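PDB 3HV8: protein FimX from Pseudomonas aeruginosa PAO1, which carries an EAL-family domain with a barrel-like alpha/beta fold and binds C2E. Local coordinates for residues Ala148-Gln160 and Pro180-Ile192. Numbering follows the deposited sequence.
Sequences ATSYLKQAKQLTQ and PFNALKHLTVQFI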
loop_
_atom_site.group_PDB
_atom_site.type_symbol
_atom_site.label_atom_id
_atom_site.label_comp_id
_atom_site.label_asym_id
_atom_site.label_seq_id
_atom_site.Cartn_x
_atom_site.Cartn_y
_atom_site.Cartn_z
ATOM N N ALA A 148 6.941 -10.045 2.016
ATOM C CA ALA A 148 8.197 -9.576 2.582
ATOM C C ALA A 148 8.957 -10.731 3.208
ATOM O O ALA A 148 10.181 -10.792 3.141
ATOM C CB ALA A 148 7.928 -8.532 3.647
ATOM N N THR A 149 8.207 -11.630 3.830
ATOM C CA THR A 149 8.742 -12.768 4.546
ATOM C C THR A 149 9.138 -13.898 3.580
ATOM O O THR A 149 10.195 -14.512 3.718
ATOM C CB THR A 149 7.695 -13.233 5.566
ATOM O OG1 THR A 149 7.247 -12.087 6.322
ATOM C CG2 THR A 149 8.279 -14.256 6.510
ATOM N N SER A 150 8.310 -14.134 2.571
ATOM C CA SER A 150 8.575 -15.181 1.586
ATOM C C SER A 150 9.775 -14.880 0.710
ATOM O O SER A 150 10.470 -15.793 0.252
ATOM C CB SER A 150 7.372 -15.341 0.646
ATOM O OG SER A 150 6.223 -15.825 1.311
ATOM N N TYR A 151 9.990 -13.602 0.424
ATOM C CA TYR A 151 11.020 -13.169 -0.516
ATOM C C TYR A 151 11.929 -12.166 0.181
ATOM O O TYR A 151 12.157 -11.062 -0.314
ATOM C CB TYR A 151 10.369 -12.530 -1.759
ATOM C CG TYR A 151 9.378 -13.458 -2.419
ATOM C CD1 TYR A 151 9.814 -14.500 -3.231
ATOM C CD2 TYR A 151 8.012 -13.320 -2.196
ATOM C CE1 TYR A 151 8.903 -15.364 -3.821
ATOM C CE2 TYR A 151 7.093 -14.184 -2.784
ATOM C CZ TYR A 151 7.554 -15.208 -3.586
ATOM O OH TYR A 151 6.640 -16.078 -4.141
ATOM N N LEU A 152 12.427 -12.557 1.346
ATOM C CA LEU A 152 13.131 -11.624 2.221
ATOM C C LEU A 152 14.363 -11.011 1.564
ATOM O O LEU A 152 14.555 -9.803 1.617
ATOM C CB LEU A 152 13.500 -12.317 3.523
ATOM C CG LEU A 152 14.093 -11.415 4.596
ATOM C CD1 LEU A 152 13.036 -10.467 5.129
ATOM C CD2 LEU A 152 14.669 -12.266 5.721
ATOM N N LYS A 153 15.197 -11.830 0.933
ATOM C CA LYS A 153 16.387 -11.287 0.276
ATOM C C LYS A 153 16.024 -10.285 -0.818
ATOM O O LYS A 153 16.616 -9.206 -0.914
ATOM C CB LYS A 153 17.278 -12.409 -0.267
ATOM C CG LYS A 153 18.050 -13.121 0.838
ATOM C CD LYS A 153 19.090 -14.097 0.306
ATOM C CE LYS A 153 19.601 -14.994 1.433
ATOM N NZ LYS A 153 20.857 -15.717 1.075
ATOM N N GLN A 154 15.008 -10.603 -1.618
ATOM C CA GLN A 154 14.591 -9.690 -2.673
ATOM C C GLN A 154 13.948 -8.414 -2.138
ATOM O O GLN A 154 14.146 -7.335 -2.689
ATOM C CB GLN A 154 13.630 -10.392 -3.620
ATOM C CG GLN A 154 14.257 -11.591 -4.274
ATOM C CD GLN A 154 13.870 -12.899 -3.599
ATOM O OE1 GLN A 154 13.898 -13.035 -2.367
ATOM N NE2 GLN A 154 13.500 -13.875 -4.415
ATOM N N ALA A 155 13.206 -8.541 -1.041
ATOM C CA ALA A 155 12.583 -7.378 -0.431
ATOM C C ALA A 155 13.643 -6.466 0.199
ATOM O O ALA A 155 13.533 -5.227 0.143
ATOM C CB ALA A 155 11.548 -7.816 0.610
ATOM N N LYS A 156 14.671 -7.082 0.789
ATOM C CA LYS A 156 15.810 -6.325 1.302
ATOM C C LYS A 156 16.462 -5.514 0.187
ATOM O O LYS A 156 16.687 -4.313 0.312
ATOM C CB LYS A 156 16.820 -7.281 1.926
ATOM C CG LYS A 156 18.134 -6.608 2.305
ATOM C CD LYS A 156 19.060 -7.589 3.016
ATOM C CE LYS A 156 20.385 -6.925 3.359
ATOM N NZ LYS A 156 21.188 -7.737 4.307
ATOM N N GLN A 157 16.763 -6.180 -0.918
ATOM C CA GLN A 157 17.417 -5.500 -2.022
ATOM C C GLN A 157 16.535 -4.414 -2.627
ATOM O O GLN A 157 16.989 -3.315 -2.918
ATOM C CB GLN A 157 17.814 -6.514 -3.101
ATOM C CG GLN A 157 18.876 -7.494 -2.630
ATOM C CD GLN A 157 19.058 -8.673 -3.571
ATOM O OE1 GLN A 157 18.191 -8.968 -4.396
ATOM N NE2 GLN A 157 20.186 -9.365 -3.441
ATOM N N LEU A 158 15.252 -4.717 -2.804
ATOM C CA LEU A 158 14.362 -3.729 -3.396
ATOM C C LEU A 158 14.228 -2.497 -2.505
ATOM O O LEU A 158 14.362 -1.380 -2.971
ATOM C CB LEU A 158 12.978 -4.317 -3.681
ATOM C CG LEU A 158 11.949 -3.286 -4.147
ATOM C CD1 LEU A 158 12.360 -2.657 -5.460
ATOM C CD2 LEU A 158 10.588 -3.941 -4.301
ATOM N N THR A 159 13.983 -2.714 -1.215
ATOM C CA THR A 159 13.762 -1.569 -0.322
ATOM C C THR A 159 15.021 -0.716 -0.127
ATOM O O THR A 159 14.937 0.500 -0.025
ATOM C CB THR A 159 13.124 -1.970 1.043
ATOM O OG1 THR A 159 13.955 -2.914 1.725
ATOM C CG2 THR A 159 11.743 -2.580 0.818
ATOM N N GLN A 160 16.191 -1.349 -0.149
ATOM C CA GLN A 160 17.446 -0.602 -0.128
ATOM C C GLN A 160 17.576 0.244 -1.402
ATOM O O GLN A 160 17.961 1.412 -1.363
ATOM C CB GLN A 160 18.636 -1.561 0.033
ATOM C CG GLN A 160 18.832 -2.041 1.475
ATOM C CD GLN A 160 19.803 -3.204 1.624
ATOM O OE1 GLN A 160 19.848 -3.849 2.673
ATOM N NE2 GLN A 160 20.580 -3.475 0.585
ATOM N N PRO A 180 6.615 -11.256 13.721
ATOM C CA PRO A 180 6.500 -10.244 12.662
ATOM C C PRO A 180 7.614 -9.202 12.711
ATOM O O PRO A 180 7.948 -8.612 11.677
ATOM C CB PRO A 180 5.140 -9.582 12.922
ATOM C CG PRO A 180 4.509 -10.296 14.050
ATOM C CD PRO A 180 5.479 -11.255 14.655
ATOM N N PHE A 181 8.190 -8.963 13.888
ATOM C CA PHE A 181 9.217 -7.934 13.983
ATOM C C PHE A 181 10.579 -8.341 13.400
ATOM O O PHE A 181 11.403 -7.479 13.091
ATOM C CB PHE A 181 9.325 -7.410 15.426
ATOM C CG PHE A 181 8.157 -6.567 15.826
ATOM C CD1 PHE A 181 8.187 -5.192 15.643
ATOM C CD2 PHE A 181 7.006 -7.147 16.325
ATOM C CE1 PHE A 181 7.094 -4.405 15.981
ATOM C CE2 PHE A 181 5.898 -6.364 16.662
ATOM C CZ PHE A 181 5.954 -4.985 16.491
ATOM N N ASN A 182 10.793 -9.640 13.220
ATOM C CA ASN A 182 12.066 -10.123 12.689
ATOM C C ASN A 182 12.316 -9.583 11.287
ATOM O O ASN A 182 13.429 -9.208 10.928
ATOM C CB ASN A 182 12.110 -11.649 12.647
ATOM C CG ASN A 182 12.300 -12.276 14.013
ATOM O OD1 ASN A 182 12.259 -13.499 14.153
ATOM N ND2 ASN A 182 12.511 -11.448 15.024
ATOM N N ALA A 183 11.268 -9.552 10.481
ATOM C CA ALA A 183 11.412 -9.092 9.110
ATOM C C ALA A 183 11.984 -7.680 9.038
ATOM O O ALA A 183 12.755 -7.369 8.127
ATOM C CB ALA A 183 10.068 -9.157 8.400
ATOM N N LEU A 184 11.624 -6.841 10.004
ATOM C CA LEU A 184 12.045 -5.441 10.021
ATOM C C LEU A 184 13.554 -5.262 10.251
ATOM O O LEU A 184 14.106 -4.199 9.976
ATOM C CB LEU A 184 11.232 -4.655 11.057
ATOM C CG LEU A 184 9.719 -4.868 10.924
ATOM C CD1 LEU A 184 8.974 -3.952 11.876
ATOM C CD2 LEU A 184 9.259 -4.649 9.487
ATOM N N LYS A 185 14.217 -6.311 10.729
ATOM C CA LYS A 185 15.680 -6.286 10.893
ATOM C C LYS A 185 16.405 -6.239 9.546
ATOM O O LYS A 185 17.615 -5.970 9.474
ATOM C CB LYS A 185 16.157 -7.515 11.666
ATOM C CG LYS A 185 15.585 -7.686 13.063
ATOM C CD LYS A 185 15.801 -9.123 13.531
ATOM C CE LYS A 185 15.330 -9.345 14.958
ATOM N NZ LYS A 185 15.692 -10.711 15.438
ATOM N N HIS A 186 15.663 -6.492 8.473
ATOM C CA HIS A 186 16.277 -6.739 7.173
ATOM C C HIS A 186 15.885 -5.730 6.122
ATOM O O HIS A 186 16.580 -5.583 5.125
ATOM C CB HIS A 186 15.882 -8.127 6.674
ATOM C CG HIS A 186 16.287 -9.229 7.598
ATOM N ND1 HIS A 186 17.560 -9.758 7.598
ATOM C CD2 HIS A 186 15.598 -9.902 8.547
ATOM C CE1 HIS A 186 17.636 -10.709 8.511
ATOM N NE2 HIS A 186 16.461 -10.813 9.105
ATOM N N LEU A 187 14.768 -5.040 6.343
ATOM C CA LEU A 187 14.138 -4.227 5.313
ATOM C C LEU A 187 14.278 -2.747 5.614
ATOM O O LEU A 187 14.491 -2.361 6.764
ATOM C CB LEU A 187 12.662 -4.596 5.192
ATOM C CG LEU A 187 12.416 -6.093 4.979
ATOM C CD1 LEU A 187 10.933 -6.433 4.999
ATOM C CD2 LEU A 187 13.075 -6.589 3.684
ATOM N N THR A 188 14.154 -1.921 4.583
ATOM C CA THR A 188 14.210 -0.473 4.707
ATOM C C THR A 188 12.777 0.021 4.525
ATOM O O THR A 188 12.280 0.158 3.404
ATOM C CB THR A 188 15.136 0.129 3.648
ATOM O OG1 THR A 188 16.417 -0.523 3.730
ATOM C CG2 THR A 188 15.317 1.607 3.833
ATOM N N VAL A 189 12.082 0.218 5.637
ATOM C CA VAL A 189 10.687 0.631 5.576
ATOM C C VAL A 189 10.419 1.667 6.652
ATOM O O VAL A 189 11.004 1.629 7.741
ATOM C CB VAL A 189 9.716 -0.561 5.717
ATOM C CG1 VAL A 189 9.897 -1.562 4.576
ATOM C CG2 VAL A 189 9.900 -1.243 7.057
ATOM N N GLN A 190 9.541 2.604 6.338
ATOM C CA GLN A 190 9.229 3.681 7.264
ATOM C C GLN A 190 7.831 3.526 7.850
ATOM O O GLN A 190 7.570 4.016 8.954
ATOM C CB GLN A 190 9.351 5.035 6.571
ATOM C CG GLN A 190 10.770 5.364 6.082
ATOM C CD GLN A 190 11.067 4.760 4.736
ATOM O OE1 GLN A 190 10.159 4.368 4.005
ATOM N NE2 GLN A 190 12.347 4.662 4.401
ATOM N N PHE A 191 6.934 2.865 7.124
ATOM C CA PHE A 191 5.545 2.732 7.566
ATOM C C PHE A 191 5.211 1.266 7.751
ATOM O O PHE A 191 5.642 0.415 6.951
ATOM C CB PHE A 191 4.551 3.285 6.525
ATOM C CG PHE A 191 4.733 4.754 6.175
ATOM C CD1 PHE A 191 3.954 5.739 6.779
ATOM C CD2 PHE A 191 5.610 5.135 5.168
ATOM C CE1 PHE A 191 4.106 7.085 6.417
ATOM C CE2 PHE A 191 5.760 6.463 4.803
ATOM C CZ PHE A 191 5.005 7.444 5.419
ATOM N N ILE A 192 4.387 0.962 8.749
ATOM C CA ILE A 192 3.900 -0.398 8.943
ATOM C C ILE A 192 2.392 -0.347 9.103
ATOM O O ILE A 192 1.869 0.324 10.024
ATOM C CB ILE A 192 4.525 -1.066 10.188
ATOM C CG1 ILE A 192 6.054 -1.178 10.065
ATOM C CG2 ILE A 192 3.900 -2.428 10.422
ATOM C CD1 ILE A 192 6.522 -2.163 8.959
HETATM O O HOH W 1 19.676 -8.971 6.247
HETATM O O HOH W 2 12.764 1.747 1.096
#
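L187 pushes its CD2 methyl against the backbone of helix 152-164, 3.3 Å from the amide N of K156 and 3.6 Å from CB of A155. Its other methyl, CD1, meets CB of A148 in the preceding helix, so one forked side chain reaches both helices near the break at Y151. L152 completes the apolar patch: its CD1 lies beside CD2 of L187, while its CD2 sits over one face of the H186 ring, a CH-pi contact 3.9 Å from the ring centroid and 15° off the normal. The first torsion of L152 sets CG opposite its backbone N and beside the carbonyl carbon, which directs the fork at that imidazole, the two side chains crossing at about a right angle. At the ring's edge, ND1 shares a water with NZ of K156, whose extended chain runs past the carbonyl O of H186.

One turn further along, the contact becomes polar. The backbone N of T188 gives a nearly straight hydrogen bond (171°) to OG1 of T159, 3.0 Å away. The same hydroxyl donates to O of A155, at 2.8 Å, because chi1 of 59° folds OG1 back between N and the carbonyl carbon. O of A155 also takes the helical bond from N of T159, the two donors approaching from opposite faces of its plane. A second water donates to O of T159 and O of T188.

This is a worked case of packing between successive parallel strand connections: helix 152-164, in the crossover from strand 139-144 to 168-174, meets the loop entering strand 191-194, the next parallel strand. The chemistry implies a buried hydroxyl used twice, accepting from the loop while donating to its own helix, which fixes its rotation and ties the two together beside a methyl-lined patch.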